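Local coordinates for protein peroxidase (Cellulomonas bogoriensis 69B4 = DSM 16987, PDB 6QZO) that binds heme b and probably acts as a DyP-type peroxidase, using hydrogen peroxide to oxidise its substrates, at residues G228-L240 with S324-D336. Numbering follows the deposited sequence.
Sequences GTSMVVRRIAMNL and SGLLFVTYQRDVD. With HEM (protoporphyrin IX containing Fe), chain I.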
ATOM      1  N   GLY A 228     -13.408 -10.846  25.027  1.00 22.39           N
ATOM      2  CA  GLY A 228     -12.323 -11.134  24.079  1.00 22.35           C
ATOM      3  C   GLY A 228     -12.750 -12.168  23.052  1.00 22.70           C
ATOM      4  O   GLY A 228     -13.951 -12.511  22.976  1.00 23.23           O
ATOM      5  N   THR A 229     -11.791 -12.658  22.282  1.00 22.47           N
ATOM      6  CA  THR A 229     -12.052 -13.524  21.115  1.00 22.20           C
ATOM      7  C   THR A 229     -10.728 -14.176  20.719  1.00 21.79           C
ATOM      8  O   THR A 229      -9.725 -13.985  21.435  1.00 21.30           O
ATOM      9  CB  THR A 229     -12.710 -12.709  19.986  1.00 22.50           C
ATOM     10  OG1 THR A 229     -13.164 -13.586  18.947  1.00 23.08           O
ATOM     11  CG2 THR A 229     -11.780 -11.666  19.401  1.00 21.70           C
ATOM     12  N   SER A 230     -10.765 -14.956  19.644  1.00 21.62           N
ATOM     13  CA  SER A 230      -9.580 -15.557  18.998  1.00 21.54           C
ATOM     14  C   SER A 230      -9.465 -14.957  17.602  1.00 20.94           C
ATOM     15  O   SER A 230     -10.502 -14.564  17.046  1.00 21.06           O
ATOM     16  CB  SER A 230      -9.682 -17.049  18.952  1.00 21.88           C
ATOM     17  OG  SER A 230     -10.664 -17.457  18.024  1.00 22.26           O
ATOM     18  N   MET A 231      -8.240 -14.862  17.108  1.00 20.46           N
ATOM     19  CA  MET A 231      -7.907 -14.274  15.796  1.00 20.32           C
ATOM     20  C   MET A 231      -7.069 -15.288  15.022  1.00 19.74           C
ATOM     21  O   MET A 231      -6.097 -15.792  15.589  1.00 19.54           O
ATOM     22  CB  MET A 231      -7.118 -12.980  15.980  1.00 20.58           C
ATOM     23  CG  MET A 231      -6.526 -12.439  14.693  1.00 20.50           C
ATOM     24  SD  MET A 231      -5.631 -10.906  15.086  1.00 21.32           S
ATOM     25  CE  MET A 231      -4.707 -10.698  13.577  1.00 20.90           C
ATOM     26  N   VAL A 232      -7.480 -15.579  13.788  1.00 19.29           N
ATOM     27  CA  VAL A 232      -6.693 -16.369  12.797  1.00 18.56           C
ATOM     28  C   VAL A 232      -6.265 -15.413  11.685  1.00 18.09           C
ATOM     29  O   VAL A 232      -7.121 -14.659  11.205  1.00 18.30           O
ATOM     30  CB  VAL A 232      -7.514 -17.536  12.233  1.00 18.50           C
ATOM     31  CG1 VAL A 232      -6.847 -18.158  11.019  1.00 18.32           C
ATOM     32  CG2 VAL A 232      -7.791 -18.580  13.296  1.00 18.51           C
ATOM     33  N   VAL A 233      -4.987 -15.467  11.305  1.00 17.34           N
ATOM     34  CA  VAL A 233      -4.438 -14.808  10.095  1.00 16.59           C
ATOM     35  C   VAL A 233      -3.849 -15.889   9.195  1.00 16.39           C
ATOM     36  O   VAL A 233      -2.816 -16.466   9.581  1.00 16.28           O
ATOM     37  CB  VAL A 233      -3.379 -13.755  10.454  1.00 16.70           C
ATOM     38  CG1 VAL A 233      -2.810 -13.062   9.235  1.00 16.46           C
ATOM     39  CG2 VAL A 233      -3.948 -12.727  11.408  1.00 16.90           C
ATOM     40  N   ARG A 234      -4.515 -16.155   8.066  1.00 16.15           N
ATOM     41  CA  ARG A 234      -3.962 -16.939   6.940  1.00 16.19           C
ATOM     42  C   ARG A 234      -3.612 -15.964   5.813  1.00 16.00           C
ATOM     43  O   ARG A 234      -4.512 -15.221   5.354  1.00 16.76           O
ATOM     44  CB  ARG A 234      -4.971 -17.965   6.433  1.00 16.36           C
ATOM     45  CG  ARG A 234      -5.489 -18.918   7.492  1.00 16.68           C
ATOM     46  CD  ARG A 234      -4.547 -20.062   7.781  1.00 16.81           C
ATOM     47  NE  ARG A 234      -4.664 -21.158   6.859  1.00 17.09           N
ATOM     48  CZ  ARG A 234      -4.018 -22.310   6.958  1.00 17.07           C
ATOM     49  NH1 ARG A 234      -3.132 -22.525   7.921  1.00 17.19           N
ATOM     50  NH2 ARG A 234      -4.260 -23.232   6.046  1.00 17.14           N
ATOM     51  N   ARG A 235      -2.347 -15.935   5.422  1.00 15.85           N
ATOM     52  CA  ARG A 235      -1.881 -15.285   4.174  1.00 15.84           C
ATOM     53  C   ARG A 235      -2.124 -16.293   3.056  1.00 16.48           C
ATOM     54  O   ARG A 235      -1.455 -17.353   3.066  1.00 17.22           O
ATOM     55  CB  ARG A 235      -0.401 -14.921   4.290  1.00 15.36           C
ATOM     56  CG  ARG A 235       0.077 -13.939   3.237  1.00 15.17           C
ATOM     57  CD  ARG A 235       1.552 -13.650   3.377  1.00 14.85           C
ATOM     58  NE  ARG A 235       2.076 -12.778   2.340  1.00 14.77           N
ATOM     59  CZ  ARG A 235       1.913 -11.460   2.277  1.00 14.61           C
ATOM     60  NH1 ARG A 235       1.191 -10.814   3.179  1.00 14.34           N
ATOM     61  NH2 ARG A 235       2.472 -10.768   1.296  1.00 14.86           N
ATOM     62  N   ILE A 236      -3.089 -16.033   2.178  1.00 16.79           N
ATOM     63  CA  ILE A 236      -3.493 -17.031   1.144  1.00 17.45           C
ATOM     64  C   ILE A 236      -3.189 -16.422  -0.223  1.00 17.67           C
ATOM     65  O   ILE A 236      -3.851 -15.445  -0.603  1.00 17.47           O
ATOM     66  CB  ILE A 236      -4.961 -17.482   1.282  1.00 17.49           C
ATOM     67  CG1 ILE A 236      -5.325 -17.802   2.733  1.00 17.31           C
ATOM     68  CG2 ILE A 236      -5.216 -18.680   0.382  1.00 17.85           C
ATOM     69  CD1 ILE A 236      -6.790 -18.151   2.926  1.00 17.62           C
ATOM     70  N   ALA A 237      -2.196 -17.006  -0.906  1.00 17.96           N
ATOM     71  CA  ALA A 237      -1.709 -16.559  -2.224  1.00 18.18           C
ATOM     72  C   ALA A 237      -2.714 -16.984  -3.298  1.00 18.23           C
ATOM     73  O   ALA A 237      -3.281 -18.113  -3.190  1.00 18.47           O
ATOM     74  CB  ALA A 237      -0.353 -17.140  -2.470  1.00 18.49           C
ATOM     75  N   MET A 238      -2.936 -16.115  -4.289  1.00 18.04           N
ATOM     76  CA  MET A 238      -3.783 -16.411  -5.477  1.00 18.10           C
ATOM     77  C   MET A 238      -2.861 -16.656  -6.669  1.00 18.10           C
ATOM     78  O   MET A 238      -1.988 -15.821  -6.942  1.00 17.14           O
ATOM     79  CB  MET A 238      -4.732 -15.257  -5.785  1.00 18.09           C
ATOM     80  CG  MET A 238      -5.753 -15.026  -4.723  1.00 17.79           C
ATOM     81  SD  MET A 238      -6.494 -13.378  -4.900  1.00 18.11           S
ATOM     82  CE  MET A 238      -7.968 -13.611  -3.904  1.00 17.71           C
ATOM     83  N   ASN A 239      -3.013 -17.809  -7.317  1.00 18.76           N
ATOM     84  CA  ASN A 239      -2.299 -18.086  -8.584  1.00 19.30           C
ATOM     85  C   ASN A 239      -3.115 -17.426  -9.692  1.00 19.27           C
ATOM     86  O   ASN A 239      -3.921 -18.116 -10.321  1.00 19.82           O
ATOM     87  CB  ASN A 239      -2.076 -19.580  -8.780  1.00 20.18           C
ATOM     88  CG  ASN A 239      -1.013 -19.845  -9.817  1.00 21.10           C
ATOM     89  OD1 ASN A 239      -0.710 -18.960 -10.619  1.00 22.29           O
ATOM     90  ND2 ASN A 239      -0.447 -21.040  -9.812  1.00 21.31           N
ATOM     91  N   LEU A 240      -2.968 -16.115  -9.877  1.00 19.22           N
ATOM     92  CA  LEU A 240      -3.752 -15.370 -10.899  1.00 19.46           C
ATOM     93  C   LEU A 240      -3.361 -15.838 -12.308  1.00 20.01           C
ATOM     94  O   LEU A 240      -4.249 -15.832 -13.176  1.00 20.71           O
ATOM     95  CB  LEU A 240      -3.572 -13.864 -10.696  1.00 18.95           C
ATOM     96  CG  LEU A 240      -4.142 -13.335  -9.383  1.00 18.31           C
ATOM     97  CD1 LEU A 240      -3.973 -11.823  -9.266  1.00 17.89           C
ATOM     98  CD2 LEU A 240      -5.612 -13.709  -9.229  1.00 18.38           C
ATOM     99  N   SER A 324      -0.121 -11.467  -5.543  1.00 16.59           N
ATOM    100  CA  SER A 324      -1.452 -11.039  -5.061  1.00 16.34           C
ATOM    101  C   SER A 324      -2.069 -12.153  -4.226  1.00 16.26           C
ATOM    102  O   SER A 324      -1.722 -13.348  -4.458  1.00 16.11           O
ATOM    103  CB  SER A 324      -2.339 -10.662  -6.206  1.00 16.82           C
ATOM    104  OG  SER A 324      -1.727  -9.641  -6.971  1.00 17.41           O
ATOM    105  N   GLY A 325      -2.941 -11.780  -3.287  1.00 16.01           N
ATOM    106  CA  GLY A 325      -3.676 -12.773  -2.488  1.00 16.08           C
ATOM    107  C   GLY A 325      -4.633 -12.134  -1.509  1.00 16.13           C
ATOM    108  O   GLY A 325      -4.960 -10.941  -1.678  1.00 16.43           O
ATOM    109  N   LEU A 326      -5.065 -12.918  -0.524  1.00 16.33           N
ATOM    110  CA  LEU A 326      -6.046 -12.519   0.516  1.00 16.49           C
ATOM    111  C   LEU A 326      -5.341 -12.552   1.878  1.00 16.84           C
ATOM    112  O   LEU A 326      -4.666 -13.569   2.172  1.00 16.90           O
ATOM    113  CB  LEU A 326      -7.214 -13.503   0.465  1.00 16.35           C
ATOM    114  CG  LEU A 326      -8.513 -13.021   1.115  1.00 16.39           C
ATOM    115  CD1 LEU A 326      -9.142 -11.892   0.309  1.00 16.42           C
ATOM    116  CD2 LEU A 326      -9.492 -14.162   1.286  1.00 16.65           C
ATOM    117  N   LEU A 327      -5.384 -11.433   2.615  1.00 17.25           N
ATOM    118  CA  LEU A 327      -5.104 -11.398   4.066  1.00 17.48           C
ATOM    119  C   LEU A 327      -6.367 -11.898   4.739  1.00 17.39           C
ATOM    120  O   LEU A 327      -7.256 -11.084   4.980  1.00 16.97           O
ATOM    121  CB  LEU A 327      -4.792  -9.982   4.548  1.00 18.01           C
ATOM    122  CG  LEU A 327      -3.450  -9.397   4.136  1.00 18.07           C
ATOM    123  CD1 LEU A 327      -3.052  -8.256   5.071  1.00 17.88           C
ATOM    124  CD2 LEU A 327      -2.352 -10.455   4.107  1.00 18.11           C
ATOM    125  N   PHE A 328      -6.440 -13.200   4.952  1.00 17.96           N
ATOM    126  CA  PHE A 328      -7.646 -13.851   5.514  1.00 18.20           C
ATOM    127  C   PHE A 328      -7.556 -13.775   7.034  1.00 18.52           C
ATOM    128  O   PHE A 328      -6.856 -14.617   7.644  1.00 19.09           O
ATOM    129  CB  PHE A 328      -7.755 -15.281   5.001  1.00 18.23           C
ATOM    130  CG  PHE A 328      -9.120 -15.861   5.203  1.00 18.18           C
ATOM    131  CD1 PHE A 328     -10.236 -15.221   4.695  1.00 18.46           C
ATOM    132  CD2 PHE A 328      -9.289 -17.041   5.893  1.00 18.33           C
ATOM    133  CE1 PHE A 328     -11.493 -15.762   4.847  1.00 18.64           C
ATOM    134  CE2 PHE A 328     -10.553 -17.570   6.079  1.00 18.44           C
ATOM    135  CZ  PHE A 328     -11.646 -16.929   5.560  1.00 18.75           C
ATOM    136  N   VAL A 329      -8.215 -12.772   7.611  1.00 18.31           N
ATOM    137  CA  VAL A 329      -8.288 -12.543   9.085  1.00 18.35           C
ATOM    138  C   VAL A 329      -9.682 -12.977   9.530  1.00 18.71           C
ATOM    139  O   VAL A 329     -10.655 -12.475   8.945  1.00 19.03           O
ATOM    140  CB  VAL A 329      -8.035 -11.061   9.420  1.00 18.46           C
ATOM    141  CG1 VAL A 329      -8.030 -10.813  10.927  1.00 18.54           C
ATOM    142  CG2 VAL A 329      -6.743 -10.549   8.797  1.00 18.15           C
ATOM    143  N   THR A 330      -9.785 -13.899  10.492  1.00 18.79           N
ATOM    144  CA  THR A 330     -11.088 -14.342  11.073  1.00 18.74           C
ATOM    145  C   THR A 330     -11.058 -14.181  12.596  1.00 18.74           C
ATOM    146  O   THR A 330      -9.986 -14.323  13.189  1.00 18.45           O
ATOM    147  CB  THR A 330     -11.447 -15.778  10.682  1.00 18.63           C
ATOM    148  OG1 THR A 330     -10.602 -16.659  11.422  1.00 18.72           O
ATOM    149  CG2 THR A 330     -11.296 -16.053   9.199  1.00 18.96           C
ATOM    150  N   TYR A 331     -12.216 -13.876  13.172  1.00 19.38           N
ATOM    151  CA  TYR A 331     -12.461 -13.772  14.630  1.00 20.06           C
ATOM    152  C   TYR A 331     -13.597 -14.723  15.022  1.00 20.85           C
ATOM    153  O   TYR A 331     -14.613 -14.774  14.315  1.00 21.31           O
ATOM    154  CB  TYR A 331     -12.812 -12.341  15.018  1.00 19.74           C
ATOM    155  CG  TYR A 331     -11.696 -11.356  14.806  1.00 19.16           C
ATOM    156  CD1 TYR A 331     -10.666 -11.240  15.722  1.00 18.89           C
ATOM    157  CD2 TYR A 331     -11.686 -10.520  13.705  1.00 18.61           C
ATOM    158  CE1 TYR A 331      -9.636 -10.341  15.537  1.00 18.50           C
ATOM    159  CE2 TYR A 331     -10.661  -9.622  13.498  1.00 18.32           C
ATOM    160  CZ  TYR A 331      -9.631  -9.530  14.420  1.00 18.11           C
ATOM    161  OH  TYR A 331      -8.636  -8.608  14.248  1.00 18.09           O
ATOM    162  N   GLN A 332     -13.409 -15.450  16.123  1.00 21.71           N
ATOM    163  CA  GLN A 332     -14.370 -16.467  16.636  1.00 22.56           C
ATOM    164  C   GLN A 332     -14.081 -16.728  18.121  1.00 23.79           C
ATOM    165  O   GLN A 332     -12.931 -16.483  18.550  1.00 24.67           O
ATOM    166  CB  GLN A 332     -14.269 -17.733  15.778  1.00 22.14           C
ATOM    167  CG  GLN A 332     -12.869 -18.326  15.695  1.00 21.64           C
ATOM    168  CD  GLN A 332     -11.980 -17.629  14.690  1.00 21.11           C
ATOM    169  OE1 GLN A 332     -12.331 -17.469  13.521  1.00 21.12           O
ATOM    170  NE2 GLN A 332     -10.810 -17.223  15.139  1.00 20.15           N
ATOM    171  N   ARG A 333     -15.070 -17.205  18.885  1.00 25.30           N
ATOM    172  CA  ARG A 333     -14.895 -17.518  20.332  1.00 26.58           C
ATOM    173  C   ARG A 333     -13.780 -18.565  20.484  1.00 25.96           C
ATOM    174  O   ARG A 333     -12.914 -18.358  21.334  1.00 26.20           O
ATOM    175  CB  ARG A 333     -16.204 -18.007  20.966  1.00 28.55           C
ATOM    176  CG  ARG A 333     -16.139 -18.185  22.481  1.00 30.20           C
ATOM    177  CD  ARG A 333     -17.372 -18.835  23.105  1.00 31.90           C
ATOM    178  NE  ARG A 333     -18.347 -19.478  22.223  1.00 33.73           N
ATOM    179  CZ  ARG A 333     -18.330 -20.757  21.824  1.00 35.07           C
ATOM    180  NH1 ARG A 333     -17.385 -21.591  22.231  1.00 36.10           N
ATOM    181  NH2 ARG A 333     -19.280 -21.201  21.024  1.00 35.78           N
ATOM    182  N   ASP A 334     -13.795 -19.621  19.660  1.00 25.62           N
ATOM    183  CA  ASP A 334     -12.947 -20.832  19.838  1.00 25.41           C
ATOM    184  C   ASP A 334     -12.487 -21.330  18.462  1.00 24.62           C
ATOM    185  O   ASP A 334     -13.330 -21.820  17.694  1.00 24.56           O
ATOM    186  CB  ASP A 334     -13.703 -21.894  20.646  1.00 26.35           C
ATOM    187  CG  ASP A 334     -12.955 -23.197  20.898  1.00 26.89           C
ATOM    188  OD1 ASP A 334     -11.958 -23.469  20.190  1.00 27.33           O
ATOM    189  OD2 ASP A 334     -13.392 -23.947  21.793  1.00 27.79           O
ATOM    190  N   VAL A 335     -11.182 -21.238  18.180  1.00 23.99           N
ATOM    191  CA  VAL A 335     -10.569 -21.595  16.860  1.00 23.68           C
ATOM    192  C   VAL A 335     -10.878 -23.065  16.543  1.00 23.70           C
ATOM    193  O   VAL A 335     -11.353 -23.344  15.436  1.00 22.97           O
ATOM    194  CB  VAL A 335      -9.053 -21.336  16.851  1.00 23.44           C
ATOM    195  CG1 VAL A 335      -8.424 -21.714  15.519  1.00 23.17           C
ATOM    196  CG2 VAL A 335      -8.722 -19.891  17.205  1.00 23.00           C
ATOM    197  N   ASP A 336     -10.619 -23.953  17.498  1.00 24.21           N
ATOM    198  CA  ASP A 336     -10.705 -25.436  17.349  1.00 24.81           C
ATOM    199  C   ASP A 336     -12.140 -25.872  17.048  1.00 24.68           C
ATOM    200  O   ASP A 336     -12.315 -26.816  16.264  1.00 24.76           O
ATOM    201  CB  ASP A 336     -10.198 -26.150  18.606  1.00 25.60           C
ATOM    202  CG  ASP A 336      -8.679 -26.293  18.649  1.00 25.84           C
ATOM    203  OD1 ASP A 336      -8.082 -26.457  17.603  1.00 27.17           O
ATOM    204  OD2 ASP A 336      -8.117 -26.287  19.735  1.00 27.16           O
TER
HETATM  205  CHA HEM I 401     -17.215 -17.448   1.125  1.00 21.48           C
HETATM  206  CHB HEM I 401     -13.371 -16.316  -1.539  1.00 20.86           C
HETATM  207  CHC HEM I 401     -10.537 -18.708   1.557  1.00 21.18           C
HETATM  208  CHD HEM I 401     -14.323 -19.488   4.437  1.00 21.01           C
HETATM  209  C1A HEM I 401     -16.411 -16.967   0.129  1.00 21.52           C
HETATM  210  C2A HEM I 401     -16.889 -16.339  -1.059  1.00 22.09           C
HETATM  211  C3A HEM I 401     -15.801 -16.036  -1.811  1.00 22.42           C
HETATM  212  C4A HEM I 401     -14.662 -16.442  -1.083  1.00 21.66           C
HETATM  213  CMA HEM I 401     -15.779 -15.369  -3.173  1.00 22.73           C
HETATM  214  CAA HEM I 401     -18.337 -16.107  -1.452  1.00 22.01           C
HETATM  215  CBA HEM I 401     -18.902 -14.773  -0.964  1.00 22.17           C
HETATM  216  CGA HEM I 401     -19.106 -14.831   0.515  1.00 22.43           C
HETATM  217  O1A HEM I 401     -18.161 -14.418   1.243  1.00 22.60           O
HETATM  218  O2A HEM I 401     -20.182 -15.296   0.986  1.00 22.60           O
HETATM  219  C1B HEM I 401     -12.276 -16.890  -0.904  1.00 20.63           C
HETATM  220  C2B HEM I 401     -10.963 -16.791  -1.440  1.00 21.56           C
HETATM  221  C3B HEM I 401     -10.144 -17.472  -0.573  1.00 20.70           C
HETATM  222  C4B HEM I 401     -11.028 -17.979   0.485  1.00 20.59           C
HETATM  223  CMB HEM I 401     -10.564 -16.053  -2.715  1.00 20.86           C
HETATM  224  CAB HEM I 401      -8.678 -17.645  -0.565  1.00 20.57           C
HETATM  225  CBB HEM I 401      -7.844 -16.942  -1.332  1.00 20.77           C
HETATM  226  C1C HEM I 401     -11.302 -19.124   2.621  1.00 20.77           C
HETATM  227  C2C HEM I 401     -10.801 -19.836   3.709  1.00 20.54           C
HETATM  228  C3C HEM I 401     -11.852 -20.087   4.560  1.00 20.97           C
HETATM  229  C4C HEM I 401     -13.032 -19.494   3.956  1.00 20.39           C
HETATM  230  CMC HEM I 401      -9.392 -20.292   3.970  1.00 20.55           C
HETATM  231  CAC HEM I 401     -11.527 -20.836   5.802  1.00 21.34           C
HETATM  232  CBC HEM I 401     -12.369 -21.167   6.742  1.00 21.86           C
HETATM  233  C1D HEM I 401     -15.432 -18.979   3.731  1.00 20.53           C
HETATM  234  C2D HEM I 401     -16.801 -19.029   4.275  1.00 21.30           C
HETATM  235  C3D HEM I 401     -17.609 -18.482   3.348  1.00 22.12           C
HETATM  236  C4D HEM I 401     -16.713 -18.088   2.247  1.00 21.52           C
HETATM  237  CMD HEM I 401     -17.298 -19.606   5.589  1.00 20.80           C
HETATM  238  CAD HEM I 401     -19.129 -18.311   3.447  1.00 22.82           C
HETATM  239  CBD HEM I 401     -19.855 -19.550   2.882  1.00 23.71           C
HETATM  240  CGD HEM I 401     -21.377 -19.523   2.975  1.00 24.49           C
HETATM  241  O1D HEM I 401     -21.955 -19.798   4.048  1.00 24.26           O
HETATM  242  O2D HEM I 401     -22.093 -19.259   1.968  1.00 25.66           O
HETATM  243  NA  HEM I 401     -15.049 -17.021   0.098  1.00 21.20           N
HETATM  244  NB  HEM I 401     -12.270 -17.601   0.224  1.00 20.73           N
HETATM  245  NC  HEM I 401     -12.643 -18.925   2.763  1.00 20.30           N
HETATM  246  ND  HEM I 401     -15.443 -18.406   2.519  1.00 21.05           N
HETATM  247 FE   HEM I 401     -13.964 -18.062   1.391  1.00 20.92          FE
HETATM  248  O   HOH W   1      -1.076 -13.272  -7.608  1.00 23.30           O
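Gln-332 and Ser-230 meet because both first torsions set CG of Gln-332 and OG of Ser-230 between backbone N and carbonyl carbon (chi1 56° and 71°), and a bend at chi2 turns the glutamine amide back toward the serine. NE2 of Gln-332 then donates to OG of Ser-230 at 2.9 Å, with OG nearly in the amide plane. That hydroxyl donates in turn to the backbone O of Gln-332 at a short 2.5 Å, from above the carbonyl plane and on the face opposite the Ser-230 N-H. The other end of the amide is fixed too: OG1 of Thr-330 donates to OE1 of Gln-332 (2.8 Å), in plane and on a lone pair. A leucine in place of Gln-332 would probably leave the Thr-330 hydroxyl without its acceptor and Ser-230 OG without the NE2 donor. Regular antiparallel pairing joins strands 229-238 and 324-332, inner neighbours in the four-stranded sheet of the C-terminal ferredoxin-like domain. On the Met-231 face, that side chain lies alongside Tyr-331, SD 5.1 Å from the ring centroid in an oblique Met-aromatic contact. On the opposite face, Ile-236 CD1 packs on Phe-328 CB (3.7 Å) and reaches heme CMC (3.5 Å). Thr-330 CG2 lies 3.5 Å above one face of the Phe-328 ring and heme C1C 3.7 Å above the other, both offset. With Ile-236, Met-238, Leu-326 and Phe-328 lining the pocket, this face is apolar at the heme and polar further along, its hydroxyls and amide satisfying one another.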